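Terminal oxygenase component of carbazole (Janthinobacterium sp., PDB 7BUG) is the terminal oxygenase of carbazole 1,9a-dioxygenase, a Rieske-type iron enzyme that dioxygenates carbazole at its angular and adjacent carbons. Local coordinates at residues 51-56 / 122-127; 31-36 / 44-49; 80-85 / 97-102; 134-139 / 145-150; 105-108 / 112-115. All blocks are in the same frame, centred on the assembly; numbering follows the deposited sequence.

Contact 1. Residues 51-56 / 122-127; sequences ENLLVN and KTYPVQ. With MXE (2-methoxyethanol), chain N; CO3 (carbonate ion), chain M.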
# COMPACT_ATOMS: atom_id res chain seq x y z
N GLU A 51 -19.07 -6.34 -0.27
CA GLU A 51 -19.66 -6.75 1.01
C GLU A 51 -19.23 -8.20 1.35
O GLU A 51 -19.35 -9.12 0.50
CB GLU A 51 -21.19 -6.78 0.93
CG GLU A 51 -21.82 -5.47 0.48
CD GLU A 51 -23.32 -5.35 0.63
OE1 GLU A 51 -23.90 -6.12 1.40
OE2 GLU A 51 -23.89 -4.43 0.00
N ASN A 52 -18.81 -8.38 2.59
CA ASN A 52 -18.42 -9.72 3.08
C ASN A 52 -19.72 -10.45 3.45
O ASN A 52 -20.50 -9.91 4.26
CB ASN A 52 -17.51 -9.71 4.32
CG ASN A 52 -16.13 -9.16 3.98
OD1 ASN A 52 -15.52 -9.61 3.01
ND2 ASN A 52 -15.69 -8.17 4.73
N LEU A 53 -19.90 -11.65 2.90
CA LEU A 53 -21.09 -12.46 3.12
C LEU A 53 -20.72 -13.85 3.62
O LEU A 53 -19.60 -14.38 3.32
CB LEU A 53 -21.83 -12.63 1.79
CG LEU A 53 -22.22 -11.34 1.06
CD1 LEU A 53 -22.94 -11.63 -0.24
CD2 LEU A 53 -23.00 -10.39 1.93
N LEU A 54 -21.67 -14.44 4.32
CA LEU A 54 -21.57 -15.84 4.76
C LEU A 54 -22.71 -16.60 4.09
O LEU A 54 -23.85 -16.09 4.07
CB LEU A 54 -21.77 -15.96 6.26
CG LEU A 54 -20.53 -16.03 7.12
CD1 LEU A 54 -21.00 -16.18 8.55
CD2 LEU A 54 -19.62 -17.20 6.74
N VAL A 55 -22.38 -17.74 3.54
CA VAL A 55 -23.39 -18.66 2.94
C VAL A 55 -23.32 -19.96 3.71
O VAL A 55 -22.24 -20.49 3.95
CB VAL A 55 -23.19 -18.87 1.44
CG1 VAL A 55 -24.24 -19.79 0.89
CG2 VAL A 55 -23.18 -17.55 0.69
N ASN A 56 -24.49 -20.51 4.04
CA ASN A 56 -24.57 -21.81 4.72
C ASN A 56 -25.62 -22.69 4.04
O ASN A 56 -26.52 -22.14 3.40
CB ASN A 56 -24.95 -21.67 6.19
CG ASN A 56 -24.57 -22.87 7.04
OD1 ASN A 56 -23.88 -23.78 6.57
ND2 ASN A 56 -24.95 -22.87 8.32
N LYS A 122 -28.45 -8.05 8.03
CA LYS A 122 -28.85 -8.11 6.61
C LYS A 122 -28.73 -9.52 6.08
O LYS A 122 -27.73 -10.24 6.40
CB LYS A 122 -27.97 -7.13 5.83
CG LYS A 122 -28.31 -7.08 4.36
CD LYS A 122 -29.62 -6.41 4.09
CE LYS A 122 -29.74 -5.85 2.69
NZ LYS A 122 -31.12 -5.41 2.40
N THR A 123 -29.76 -9.96 5.35
CA THR A 123 -29.74 -11.23 4.63
C THR A 123 -29.91 -10.87 3.16
O THR A 123 -30.41 -9.75 2.81
CB THR A 123 -30.84 -12.20 5.10
OG1 THR A 123 -32.08 -11.56 4.79
CG2 THR A 123 -30.70 -12.54 6.56
N TYR A 124 -29.48 -11.78 2.33
CA TYR A 124 -29.66 -11.73 0.88
C TYR A 124 -30.29 -13.02 0.42
O TYR A 124 -29.90 -14.11 0.87
CB TYR A 124 -28.35 -11.42 0.14
CG TYR A 124 -27.88 -10.02 0.40
CD1 TYR A 124 -28.56 -8.92 -0.11
CD2 TYR A 124 -26.72 -9.78 1.11
CE1 TYR A 124 -28.10 -7.63 0.12
CE2 TYR A 124 -26.27 -8.50 1.37
CZ TYR A 124 -26.95 -7.42 0.86
OH TYR A 124 -26.47 -6.18 1.07
N PRO A 125 -31.20 -12.94 -0.56
CA PRO A 125 -31.73 -14.13 -1.19
C PRO A 125 -30.64 -14.97 -1.87
O PRO A 125 -29.70 -14.41 -2.43
CB PRO A 125 -32.73 -13.62 -2.24
CG PRO A 125 -33.08 -12.22 -1.79
CD PRO A 125 -31.84 -11.71 -1.08
N VAL A 126 -30.76 -16.28 -1.82
CA VAL A 126 -29.82 -17.24 -2.45
C VAL A 126 -30.61 -18.32 -3.14
O VAL A 126 -31.56 -18.83 -2.52
CB VAL A 126 -28.92 -18.03 -1.49
CG1 VAL A 126 -27.63 -18.41 -2.17
CG2 VAL A 126 -28.74 -17.40 -0.14
N GLN A 127 -30.20 -18.67 -4.36
CA GLN A 127 -30.89 -19.70 -5.18
C GLN A 127 -29.79 -20.56 -5.78
O GLN A 127 -28.75 -19.99 -6.19
CB GLN A 127 -31.70 -19.00 -6.28
CG GLN A 127 -32.61 -19.88 -7.11
CD GLN A 127 -33.44 -19.02 -8.02
OE1 GLN A 127 -33.49 -17.79 -7.86
NE2 GLN A 127 -34.10 -19.67 -8.95
O1 MXE N . -36.18 -17.64 -13.28
C1 MXE N . -36.80 -18.48 -12.33
C2 MXE N . -37.31 -17.75 -11.10
O2 MXE N . -36.36 -17.97 -10.05
C3 MXE N . -35.87 -16.98 -9.23
C CO3 M . -34.61 -16.94 -0.10
O1 CO3 M . -33.36 -17.10 -0.34
O2 CO3 M . -35.13 -15.71 0.09
O3 CO3 M . -35.36 -18.01 0.11
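The strands carrying Glu51, Leu53 and Tyr124 run roughly the same way but are not neighbours in the six-stranded antiparallel sheet of the Rieske domain: strand 61-66 lies between them, and even the nearest pair, Leu53 CA and Thr123 CA, is 8.9 Å apart. Side chains span this gap. With CG anti to the carbonyl carbon (chi1 -68°), Tyr124 reaches across at about a right angle to Glu51, and its OH donates to Glu51 OE1 over 2.6 Å, meeting the oxygen on the syn side, 16° out of the carboxylate plane. Ring and carboxylate planes are turned 54° apart. Arg26 binds both Glu51 OE2 and Tyr124 OH, while Lys66 forms a salt bridge with OE1, so this buried carboxylate is probably kept ionised. A phenylalanine in place of Tyr124 would probably leave Glu51 OE1 and Arg26 each without one partner. Behind the hydroxyl, along the ring edge, Leu53 places one methyl near the ring plane, with CD2 3.8 Å from Tyr124 CE2.

Contact 2. Residues 31-36 / 44-49; sequences PVMFSK and KTLKLL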
# COMPACT_ATOMS: atom_id res chain seq x y z
N PRO A 31 -23.66 -15.14 -9.63
CA PRO A 31 -23.09 -16.42 -9.23
C PRO A 31 -21.80 -16.23 -8.45
O PRO A 31 -21.04 -15.34 -8.78
CB PRO A 31 -22.88 -17.16 -10.53
CG PRO A 31 -22.52 -16.08 -11.48
CD PRO A 31 -23.37 -14.88 -11.06
N VAL A 32 -21.60 -17.03 -7.41
CA VAL A 32 -20.39 -16.83 -6.56
C VAL A 32 -19.63 -18.13 -6.33
O VAL A 32 -18.47 -18.04 -5.94
CB VAL A 32 -20.78 -16.20 -5.23
CG1 VAL A 32 -21.32 -14.78 -5.45
CG2 VAL A 32 -21.77 -17.02 -4.47
N MET A 33 -20.27 -19.27 -6.52
CA MET A 33 -19.60 -20.58 -6.28
C MET A 33 -20.50 -21.67 -6.85
O MET A 33 -21.59 -21.36 -7.32
CB MET A 33 -19.36 -20.85 -4.80
CG MET A 33 -20.58 -21.08 -4.02
SD MET A 33 -20.19 -21.29 -2.24
CE MET A 33 -19.82 -19.61 -1.79
N PHE A 34 -19.98 -22.88 -6.90
CA PHE A 34 -20.76 -24.06 -7.37
C PHE A 34 -21.40 -24.74 -6.17
O PHE A 34 -20.92 -24.68 -5.06
CB PHE A 34 -19.88 -25.00 -8.19
CG PHE A 34 -19.40 -24.37 -9.47
CD1 PHE A 34 -20.25 -24.21 -10.55
CD2 PHE A 34 -18.13 -23.85 -9.55
CE1 PHE A 34 -19.82 -23.61 -11.73
CE2 PHE A 34 -17.69 -23.27 -10.73
CZ PHE A 34 -18.54 -23.10 -11.79
N SER A 35 -22.60 -25.26 -6.40
CA SER A 35 -23.40 -25.96 -5.37
C SER A 35 -22.53 -27.00 -4.64
O SER A 35 -22.65 -27.10 -3.39
CB SER A 35 -24.55 -26.61 -6.05
OG SER A 35 -25.46 -25.64 -6.56
N LYS A 36 -21.68 -27.71 -5.38
CA LYS A 36 -20.91 -28.86 -4.81
C LYS A 36 -19.83 -28.32 -3.88
O LYS A 36 -19.22 -29.09 -3.16
CB LYS A 36 -20.28 -29.67 -5.94
CG LYS A 36 -19.21 -28.92 -6.73
CD LYS A 36 -18.55 -29.69 -7.86
CE LYS A 36 -19.47 -30.67 -8.55
NZ LYS A 36 -18.74 -31.34 -9.65
N LYS A 44 -19.46 -20.72 4.28
CA LYS A 44 -18.37 -20.23 3.41
C LYS A 44 -18.43 -18.72 3.41
O LYS A 44 -19.56 -18.16 3.41
CB LYS A 44 -18.54 -20.81 2.01
CG LYS A 44 -18.42 -22.33 1.93
CD LYS A 44 -16.97 -22.81 2.08
CE LYS A 44 -16.78 -24.32 2.06
NZ LYS A 44 -17.81 -25.01 2.88
N THR A 45 -17.28 -18.05 3.38
CA THR A 45 -17.18 -16.58 3.32
C THR A 45 -16.86 -16.18 1.90
O THR A 45 -16.13 -16.91 1.24
CB THR A 45 -15.93 -16.08 4.04
OG1 THR A 45 -14.84 -16.82 3.49
CG2 THR A 45 -15.96 -16.32 5.51
N LEU A 46 -17.38 -15.05 1.48
CA LEU A 46 -16.97 -14.48 0.18
C LEU A 46 -17.28 -12.99 0.23
O LEU A 46 -18.00 -12.54 1.12
CB LEU A 46 -17.69 -15.20 -0.94
CG LEU A 46 -19.21 -15.07 -0.89
CD1 LEU A 46 -19.70 -13.98 -1.80
CD2 LEU A 46 -19.82 -16.40 -1.28
N LYS A 47 -16.69 -12.27 -0.68
CA LYS A 47 -16.96 -10.83 -0.84
C LYS A 47 -17.63 -10.60 -2.20
O LYS A 47 -17.09 -11.05 -3.24
CB LYS A 47 -15.67 -10.04 -0.64
CG LYS A 47 -15.94 -8.54 -0.70
CD LYS A 47 -14.67 -7.69 -0.53
CE LYS A 47 -14.38 -7.51 0.94
NZ LYS A 47 -13.18 -6.67 1.09
N LEU A 48 -18.76 -9.89 -2.21
CA LEU A 48 -19.56 -9.63 -3.40
C LEU A 48 -19.97 -8.16 -3.40
O LEU A 48 -20.55 -7.70 -2.39
CB LEU A 48 -20.77 -10.55 -3.40
CG LEU A 48 -21.75 -10.37 -4.54
CD1 LEU A 48 -21.10 -10.55 -5.90
CD2 LEU A 48 -22.94 -11.29 -4.40
N LEU A 49 -19.65 -7.44 -4.46
CA LEU A 49 -19.99 -5.99 -4.55
C LEU A 49 -19.40 -5.26 -3.34
O LEU A 49 -20.00 -4.28 -2.86
CB LEU A 49 -21.50 -5.80 -4.68
CG LEU A 49 -22.08 -5.75 -6.09
CD1 LEU A 49 -21.70 -6.92 -6.95
CD2 LEU A 49 -23.59 -5.54 -6.05
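Val32 and Met33 face Leu46 and Leu48 where the six-stranded antiparallel sheet of the Rieske domain curls round on itself. Strands 28-32 and 44-48 are its outermost strands within the chain, and across this interface they meet through side chains alone, the nearest CA pair, Val32 and Leu48, being 7.9 Å apart. Leu46 supplies the main bump. Its CD2 methyl pushes into the hollow between Val32 and Met33, 3.8 Å from Val32 CG2 and only 3.3 Å from Met33 CE, tighter than usual van der Waals contact. Leu46 also pays in torsion, its chi2 of 97° lying well off a staggered value, so the fit looks somewhat strained. In return Val32 fills a notch on the opposing strand: its CG1 settles between two leucine methyls, 4.1 Å from Leu46 CD1 and 4.0 Å from Leu48 CD2. These side chains cross at about right angles. Ile135 lies against Val32, and Val55 against Leu46, extending the apolar packing to the inner strands. The Met33 chain bends at chi3 (74°), which brings CE against Leu46 and toward Lys44 CB. Lys44 sends its amine elsewhere, to the backbone oxygen of Glu42, and offers only its aliphatic root here, with Met33 CE 4.2 Å from Lys44 CB.

Contact 3. Residues 80-85 / 97-102; sequences VECKTK and YRWEDG. With MG (magnesium ion), chain F.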
# COMPACT_ATOMS: atom_id res chain seq x y z
N VAL A 80 -16.28 -19.41 13.31
CA VAL A 80 -17.71 -19.75 13.12
C VAL A 80 -18.18 -20.59 14.30
O VAL A 80 -17.55 -21.64 14.61
CB VAL A 80 -17.92 -20.49 11.80
CG1 VAL A 80 -19.34 -21.02 11.69
CG2 VAL A 80 -17.56 -19.61 10.61
N GLU A 81 -19.27 -20.18 14.92
CA GLU A 81 -19.94 -20.93 16.01
C GLU A 81 -21.38 -21.14 15.60
O GLU A 81 -22.21 -20.24 15.79
CB GLU A 81 -19.85 -20.18 17.33
CG GLU A 81 -18.47 -20.14 17.94
CD GLU A 81 -18.40 -19.69 19.40
OE1 GLU A 81 -19.42 -19.84 20.11
OE2 GLU A 81 -17.29 -19.31 19.83
N CYS A 82 -21.72 -22.28 15.00
CA CYS A 82 -23.15 -22.57 14.71
C CYS A 82 -23.61 -23.54 15.78
O CYS A 82 -23.17 -24.74 15.72
CB CYS A 82 -23.35 -23.14 13.32
SG CYS A 82 -23.05 -21.93 11.99
N LYS A 83 -24.34 -23.03 16.76
CA LYS A 83 -24.59 -23.84 17.98
C LYS A 83 -25.95 -24.52 17.87
O LYS A 83 -26.17 -25.46 18.68
CB LYS A 83 -24.48 -22.96 19.21
CG LYS A 83 -23.15 -22.25 19.26
CD LYS A 83 -22.88 -21.49 20.56
CE LYS A 83 -21.83 -22.15 21.42
NZ LYS A 83 -20.57 -22.39 20.71
N THR A 84 -26.83 -24.02 17.02
CA THR A 84 -28.04 -24.76 16.58
C THR A 84 -28.08 -24.75 15.05
O THR A 84 -27.46 -23.86 14.42
CB THR A 84 -29.33 -24.20 17.16
OG1 THR A 84 -29.72 -22.98 16.52
CG2 THR A 84 -29.22 -24.03 18.66
N LYS A 85 -28.83 -25.67 14.46
CA LYS A 85 -28.99 -25.79 12.99
C LYS A 85 -29.39 -24.44 12.41
O LYS A 85 -28.91 -24.07 11.33
CB LYS A 85 -30.13 -26.79 12.70
CG LYS A 85 -29.94 -27.68 11.50
CD LYS A 85 -30.99 -28.79 11.35
CE LYS A 85 -32.42 -28.27 11.33
NZ LYS A 85 -33.44 -29.34 11.04
N TYR A 97 -27.86 -15.03 15.65
CA TYR A 97 -28.72 -14.64 14.52
C TYR A 97 -29.34 -15.87 13.87
O TYR A 97 -28.71 -16.90 13.71
CB TYR A 97 -27.91 -13.86 13.50
CG TYR A 97 -27.16 -12.69 14.09
CD1 TYR A 97 -27.76 -11.44 14.16
CD2 TYR A 97 -25.83 -12.79 14.44
CE1 TYR A 97 -27.08 -10.33 14.62
CE2 TYR A 97 -25.13 -11.70 14.93
CZ TYR A 97 -25.76 -10.46 15.00
OH TYR A 97 -24.99 -9.40 15.41
N ARG A 98 -30.60 -15.73 13.48
CA ARG A 98 -31.24 -16.75 12.62
C ARG A 98 -30.76 -16.61 11.18
O ARG A 98 -30.85 -15.52 10.64
CB ARG A 98 -32.76 -16.62 12.72
CG ARG A 98 -33.27 -16.87 14.13
CD ARG A 98 -34.75 -17.20 14.02
NE ARG A 98 -35.49 -16.03 13.68
CZ ARG A 98 -36.34 -15.38 14.49
NH1 ARG A 98 -36.53 -15.79 15.74
NH2 ARG A 98 -37.00 -14.33 14.04
N TRP A 99 -30.35 -17.70 10.55
CA TRP A 99 -30.03 -17.69 9.11
C TRP A 99 -31.25 -17.25 8.32
O TRP A 99 -31.09 -16.63 7.27
CB TRP A 99 -29.53 -19.06 8.68
CG TRP A 99 -28.17 -19.40 9.18
CD1 TRP A 99 -27.83 -20.16 10.28
CD2 TRP A 99 -26.93 -18.98 8.58
NE1 TRP A 99 -26.47 -20.25 10.38
CE2 TRP A 99 -25.89 -19.56 9.33
CE3 TRP A 99 -26.59 -18.23 7.45
CZ2 TRP A 99 -24.54 -19.33 9.06
CZ3 TRP A 99 -25.25 -18.04 7.15
CH2 TRP A 99 -24.25 -18.65 7.90
N GLU A 100 -32.47 -17.68 8.70
CA GLU A 100 -33.62 -17.53 7.78
C GLU A 100 -34.02 -16.06 7.63
O GLU A 100 -34.46 -15.69 6.52
CB GLU A 100 -34.81 -18.35 8.31
CG GLU A 100 -35.93 -18.44 7.31
CD GLU A 100 -36.87 -17.26 7.39
OE1 GLU A 100 -37.06 -16.73 8.53
OE2 GLU A 100 -37.43 -16.89 6.33
N ASP A 101 -33.88 -15.21 8.65
CA ASP A 101 -34.35 -13.82 8.55
C ASP A 101 -33.38 -12.81 9.16
O ASP A 101 -33.69 -11.59 9.17
CB ASP A 101 -35.72 -13.65 9.22
CG ASP A 101 -35.79 -14.11 10.65
OD1 ASP A 101 -34.75 -14.29 11.31
OD2 ASP A 101 -36.95 -14.24 11.14
N GLY A 102 -32.24 -13.28 9.65
CA GLY A 102 -31.19 -12.44 10.26
C GLY A 102 -31.53 -11.87 11.62
O GLY A 102 -30.77 -11.08 12.18
MG MG F . -34.17 -15.31 4.48
O HOH W 1 -26.48 -23.04 11.63
O HOH W 2 -32.05 -15.45 4.96
O HOH W 3 -36.31 -15.31 4.41
O HOH W 4 -34.11 -17.29 3.92
O HOH W 5 -33.70 -14.72 2.56
O HOH W 6 -34.23 -13.27 5.08
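Cys82 meets Trp99 edge-on: its sulfur lies near the indole plane, 86° off the normal of the five-membered ring and 5.2 Å from Cys82 SG to that ring's centroid. Trp99 CG sits anti to the carbonyl carbon (chi1 -71°), which turns the indole edge to Cys82. The thiol approaches the rim beside the pyrrole nitrogen, 4.1 Å from SG to Trp99 NE1. Trp99 NE1 turns to a water at 3.1 Å, a weak bond, and this water reaches on to Lys85 O. Leu54, Ile58 and Leu65 of the large sheet also pack against the indole. Gly102 N bonds Arg98 O, while Arg98 grips Asp101 side-on, NE to OD1 and NH2 to OD2, with the carboxylate tilted slightly from the guanidinium plane. That turn presents Glu100 O to a magnesium ion at 2.1 Å; five waters complete the shell, one bonded to Glu100 OE2 and another to Trp99 O. A cysteine sulfur-aromatic contact thus joins the loop before strand 87-89 to a magnesium-binding turn of the Rieske domain.

Contact 4. Residues 134-139 / 145-150; sequences FIYLGD and LARDTP. With MXE (2-methoxyethanol), chain N.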
# COMPACT_ATOMS: atom_id res chain seq x y z
N PHE A 134 -26.34 -18.60 -6.78
CA PHE A 134 -26.58 -17.17 -7.11
C PHE A 134 -27.06 -16.44 -5.86
O PHE A 134 -27.97 -16.95 -5.15
CB PHE A 134 -27.66 -17.09 -8.18
CG PHE A 134 -27.26 -17.54 -9.55
CD1 PHE A 134 -27.35 -18.87 -9.96
CD2 PHE A 134 -26.76 -16.62 -10.44
CE1 PHE A 134 -26.92 -19.24 -11.23
CE2 PHE A 134 -26.42 -17.00 -11.73
CZ PHE A 134 -26.53 -18.31 -12.12
N ILE A 135 -26.50 -15.27 -5.61
CA ILE A 135 -26.95 -14.37 -4.52
C ILE A 135 -27.57 -13.14 -5.16
O ILE A 135 -26.98 -12.61 -6.09
CB ILE A 135 -25.76 -14.01 -3.61
CG1 ILE A 135 -25.21 -15.27 -2.95
CG2 ILE A 135 -26.13 -12.94 -2.59
CD1 ILE A 135 -23.98 -15.04 -2.15
N TYR A 136 -28.73 -12.74 -4.67
CA TYR A 136 -29.36 -11.48 -5.08
C TYR A 136 -28.80 -10.39 -4.20
O TYR A 136 -29.19 -10.31 -3.04
CB TYR A 136 -30.87 -11.57 -4.96
CG TYR A 136 -31.52 -10.30 -5.44
CD1 TYR A 136 -31.54 -9.99 -6.78
CD2 TYR A 136 -32.08 -9.40 -4.54
CE1 TYR A 136 -32.15 -8.83 -7.23
CE2 TYR A 136 -32.71 -8.25 -4.99
CZ TYR A 136 -32.76 -7.98 -6.34
OH TYR A 136 -33.39 -6.84 -6.75
N LEU A 137 -27.78 -9.68 -4.68
CA LEU A 137 -27.15 -8.60 -3.87
C LEU A 137 -28.00 -7.35 -4.06
O LEU A 137 -27.69 -6.53 -4.88
CB LEU A 137 -25.69 -8.42 -4.26
CG LEU A 137 -24.76 -7.79 -3.23
CD1 LEU A 137 -25.18 -6.39 -2.80
CD2 LEU A 137 -24.60 -8.67 -2.01
N GLY A 138 -29.07 -7.30 -3.30
CA GLY A 138 -30.05 -6.22 -3.42
C GLY A 138 -31.05 -6.29 -2.31
O GLY A 138 -31.06 -7.22 -1.51
N ASP A 139 -31.97 -5.35 -2.38
CA ASP A 139 -32.92 -5.04 -1.30
C ASP A 139 -34.32 -5.34 -1.82
O ASP A 139 -34.52 -5.27 -3.04
CB ASP A 139 -32.83 -3.56 -0.96
CG ASP A 139 -31.39 -3.18 -0.67
OD1 ASP A 139 -30.78 -3.88 0.21
OD2 ASP A 139 -30.89 -2.28 -1.41
N LEU A 145 -34.65 -15.29 -11.31
CA LEU A 145 -33.24 -15.48 -11.71
C LEU A 145 -33.11 -15.37 -13.22
O LEU A 145 -32.10 -14.78 -13.69
CB LEU A 145 -32.78 -16.85 -11.21
CG LEU A 145 -31.38 -17.24 -11.65
CD1 LEU A 145 -30.33 -16.26 -11.11
CD2 LEU A 145 -31.05 -18.62 -11.22
N ALA A 146 -34.06 -15.85 -14.03
CA ALA A 146 -34.00 -15.73 -15.50
C ALA A 146 -33.71 -14.30 -15.97
O ALA A 146 -33.13 -14.17 -17.04
CB ALA A 146 -35.30 -16.20 -16.13
N ARG A 147 -34.16 -13.25 -15.27
CA ARG A 147 -33.93 -11.85 -15.68
C ARG A 147 -32.42 -11.60 -15.86
O ARG A 147 -32.06 -10.80 -16.75
CB ARG A 147 -34.48 -10.86 -14.68
CG ARG A 147 -34.56 -9.46 -15.25
CD ARG A 147 -34.61 -8.40 -14.22
NE ARG A 147 -33.42 -8.38 -13.35
CZ ARG A 147 -33.33 -7.68 -12.23
NH1 ARG A 147 -34.30 -6.81 -11.92
NH2 ARG A 147 -32.26 -7.74 -11.46
N ASP A 148 -31.61 -12.23 -15.01
CA ASP A 148 -30.16 -11.90 -14.88
C ASP A 148 -29.34 -13.07 -15.38
O ASP A 148 -28.16 -13.15 -15.01
CB ASP A 148 -29.82 -11.57 -13.43
CG ASP A 148 -30.35 -10.22 -12.96
OD1 ASP A 148 -30.66 -9.38 -13.82
OD2 ASP A 148 -30.53 -10.05 -11.72
N THR A 149 -29.87 -13.87 -16.29
CA THR A 149 -29.14 -15.02 -16.87
C THR A 149 -29.37 -14.96 -18.36
O THR A 149 -30.40 -14.46 -18.82
CB THR A 149 -29.56 -16.38 -16.29
OG1 THR A 149 -30.97 -16.56 -16.47
CG2 THR A 149 -29.27 -16.53 -14.83
N PRO A 150 -28.40 -15.39 -19.17
CA PRO A 150 -28.57 -15.30 -20.60
C PRO A 150 -29.64 -16.29 -21.04
O PRO A 150 -29.88 -17.30 -20.37
CB PRO A 150 -27.21 -15.76 -21.16
CG PRO A 150 -26.28 -15.51 -20.02
CD PRO A 150 -27.06 -15.86 -18.76
O1 MXE N . -36.18 -17.64 -13.28
C1 MXE N . -36.80 -18.48 -12.33
C2 MXE N . -37.31 -17.75 -11.10
O2 MXE N . -36.36 -17.97 -10.05
C3 MXE N . -35.87 -16.98 -9.23
O HOH W 7 -34.14 -5.67 -9.27
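Leu145 lies over one face of the Phe134 ring, and its side chain can be followed outward from the bound 2-methoxyethanol. Leu145 CB lies 3.9 Å from O2 of that 2-methoxyethanol. With CG anti to the backbone N (chi1 175°), the branch swings from there toward the aromatic ring. Leu145 CD1 ends over the ring face, 3.9 Å from the Phe134 ring centroid and 21° off the normal, a CH-pi contact displaced toward the rim. Leu145 CD2 lies on the same side of the ring, 3.9 Å from Phe134 CD1. Thr149 CG2 approaches Phe134 CE2 obliquely. Arg147 is held side-on by Asp148, through NE to OD1 and NH2 to OD2, and His28 and Trp29 bond the same carboxylate. This sets the guanidinium near the edge of the Tyr136 ring, where one water bridges Tyr136 OH and Arg147 NH1, 2.9 Å from each. A 3-10 turn thereby packs on strand 132-137 of the six-stranded sheet, its Ala146 N bonding O1 of the 2-methoxyethanol in the site that also holds Gln127 as a partner.

Contact 5. Residues 105-108 / 112-115; sequences CDIL and TSAQ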
# COMPACT_ATOMS: atom_id res chain seq x y z
N CYS A 105 -31.79 -13.27 17.80
CA CYS A 105 -32.79 -14.07 18.55
C CYS A 105 -32.33 -14.35 19.97
O CYS A 105 -33.19 -14.73 20.80
CB CYS A 105 -33.14 -15.33 17.78
SG CYS A 105 -31.80 -16.52 17.65
N ASP A 106 -31.04 -14.22 20.27
CA ASP A 106 -30.47 -14.61 21.59
C ASP A 106 -29.14 -13.86 21.71
O ASP A 106 -28.51 -13.57 20.69
CB ASP A 106 -30.28 -16.12 21.71
CG ASP A 106 -31.56 -16.87 22.03
OD1 ASP A 106 -32.05 -16.72 23.18
OD2 ASP A 106 -32.06 -17.62 21.12
N ILE A 107 -28.73 -13.61 22.93
CA ILE A 107 -27.33 -13.18 23.20
C ILE A 107 -26.80 -13.98 24.38
O ILE A 107 -27.32 -13.78 25.51
CB ILE A 107 -27.20 -11.68 23.46
CG1 ILE A 107 -27.79 -10.82 22.34
CG2 ILE A 107 -25.72 -11.32 23.72
CD1 ILE A 107 -27.84 -9.36 22.62
N LEU A 108 -25.84 -14.88 24.17
CA LEU A 108 -25.46 -15.82 25.25
C LEU A 108 -24.87 -15.07 26.44
O LEU A 108 -25.07 -15.52 27.58
CB LEU A 108 -24.51 -16.92 24.78
CG LEU A 108 -24.95 -17.74 23.56
CD1 LEU A 108 -24.05 -18.95 23.39
CD2 LEU A 108 -26.40 -18.15 23.58
N THR A 112 -30.91 -11.20 28.99
CA THR A 112 -31.89 -10.15 29.34
C THR A 112 -31.75 -8.92 28.48
O THR A 112 -32.47 -7.92 28.70
CB THR A 112 -31.82 -9.77 30.82
OG1 THR A 112 -30.61 -9.03 31.12
CG2 THR A 112 -31.92 -10.97 31.70
N SER A 113 -30.83 -8.92 27.52
CA SER A 113 -30.61 -7.71 26.72
C SER A 113 -31.89 -7.21 26.06
O SER A 113 -32.56 -8.01 25.36
CB SER A 113 -29.58 -7.95 25.65
OG SER A 113 -29.26 -6.73 24.97
N ALA A 114 -32.03 -5.90 26.04
CA ALA A 114 -33.11 -5.18 25.31
C ALA A 114 -32.88 -5.30 23.80
O ALA A 114 -33.78 -5.01 23.01
CB ALA A 114 -33.19 -3.73 25.71
N GLN A 115 -31.67 -5.66 23.35
CA GLN A 115 -31.43 -5.78 21.88
C GLN A 115 -32.12 -7.04 21.29
O GLN A 115 -32.37 -7.05 20.07
CB GLN A 115 -29.93 -5.78 21.58
CG GLN A 115 -29.17 -4.52 21.95
CD GLN A 115 -29.56 -3.31 21.14
OE1 GLN A 115 -30.46 -3.35 20.31
NE2 GLN A 115 -28.88 -2.20 21.36
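Ile107 of the three-stranded cluster-binding sheet packs on Ser113, the first residue of an ST turn; just before Ile107, Cys105 and Asp106 form a classic beta bulge opposite Thr96. The apolar part rests on one methyl. Ile107 is extended to its end (chi2 173°), which carries CD1 to 3.8 Å from Ser113 CB and 4.3 Å from Gln115 CB. The same side chain also packs on Trp95, a residue of the [2Fe-2S] site, and it lies about 6 Å from the cluster at its nearest atoms. The hydrogen bonds belong to the turn and to the subunit interface. Ser113 OG accepts from the backbone of Gln115 and is also bonded to Glu357 of the second subunit, whose other carboxylate oxygen takes the Ala114 N-H. Gln115 uses both ends of its amide, OE1 toward Gln119 and NE2 toward the backbone oxygen of Leu355 of the second subunit. With an alanine at Ser113, Gln115 N would probably lose the acceptor that closes the turn and Glu357 of the second subunit one of its partners. The turn bond is nearly straight, with Gln115 N 3.1 Å from Ser113 OG and an N-H...O angle of 163°.

Overall arrangement
Contacts 1, 2 and 4 share the six-stranded sheet: the centres of contacts 1 and 2 are about 9 Å apart, and contact 4 lies about 13 Å from either. A salt bridge of 2.7 Å from Lys122 NZ to Asp139 OD1 ties contact 1 to contact 4, and both touch the 2-methoxyethanol. Contact 3 leads toward the [2Fe-2S] cluster, about 13 Å from the Trp99 side chain, and Trp99 packs on Asn56 of contact 1; contact 5 lies on the small sheet, its Ile107 side chain about 6 Å from the cluster. Both meet the second subunit; at contact 3, Glu81 binds Tyr185 and Lys188 of that chain, close in sequence to the iron ligands His183 and His187.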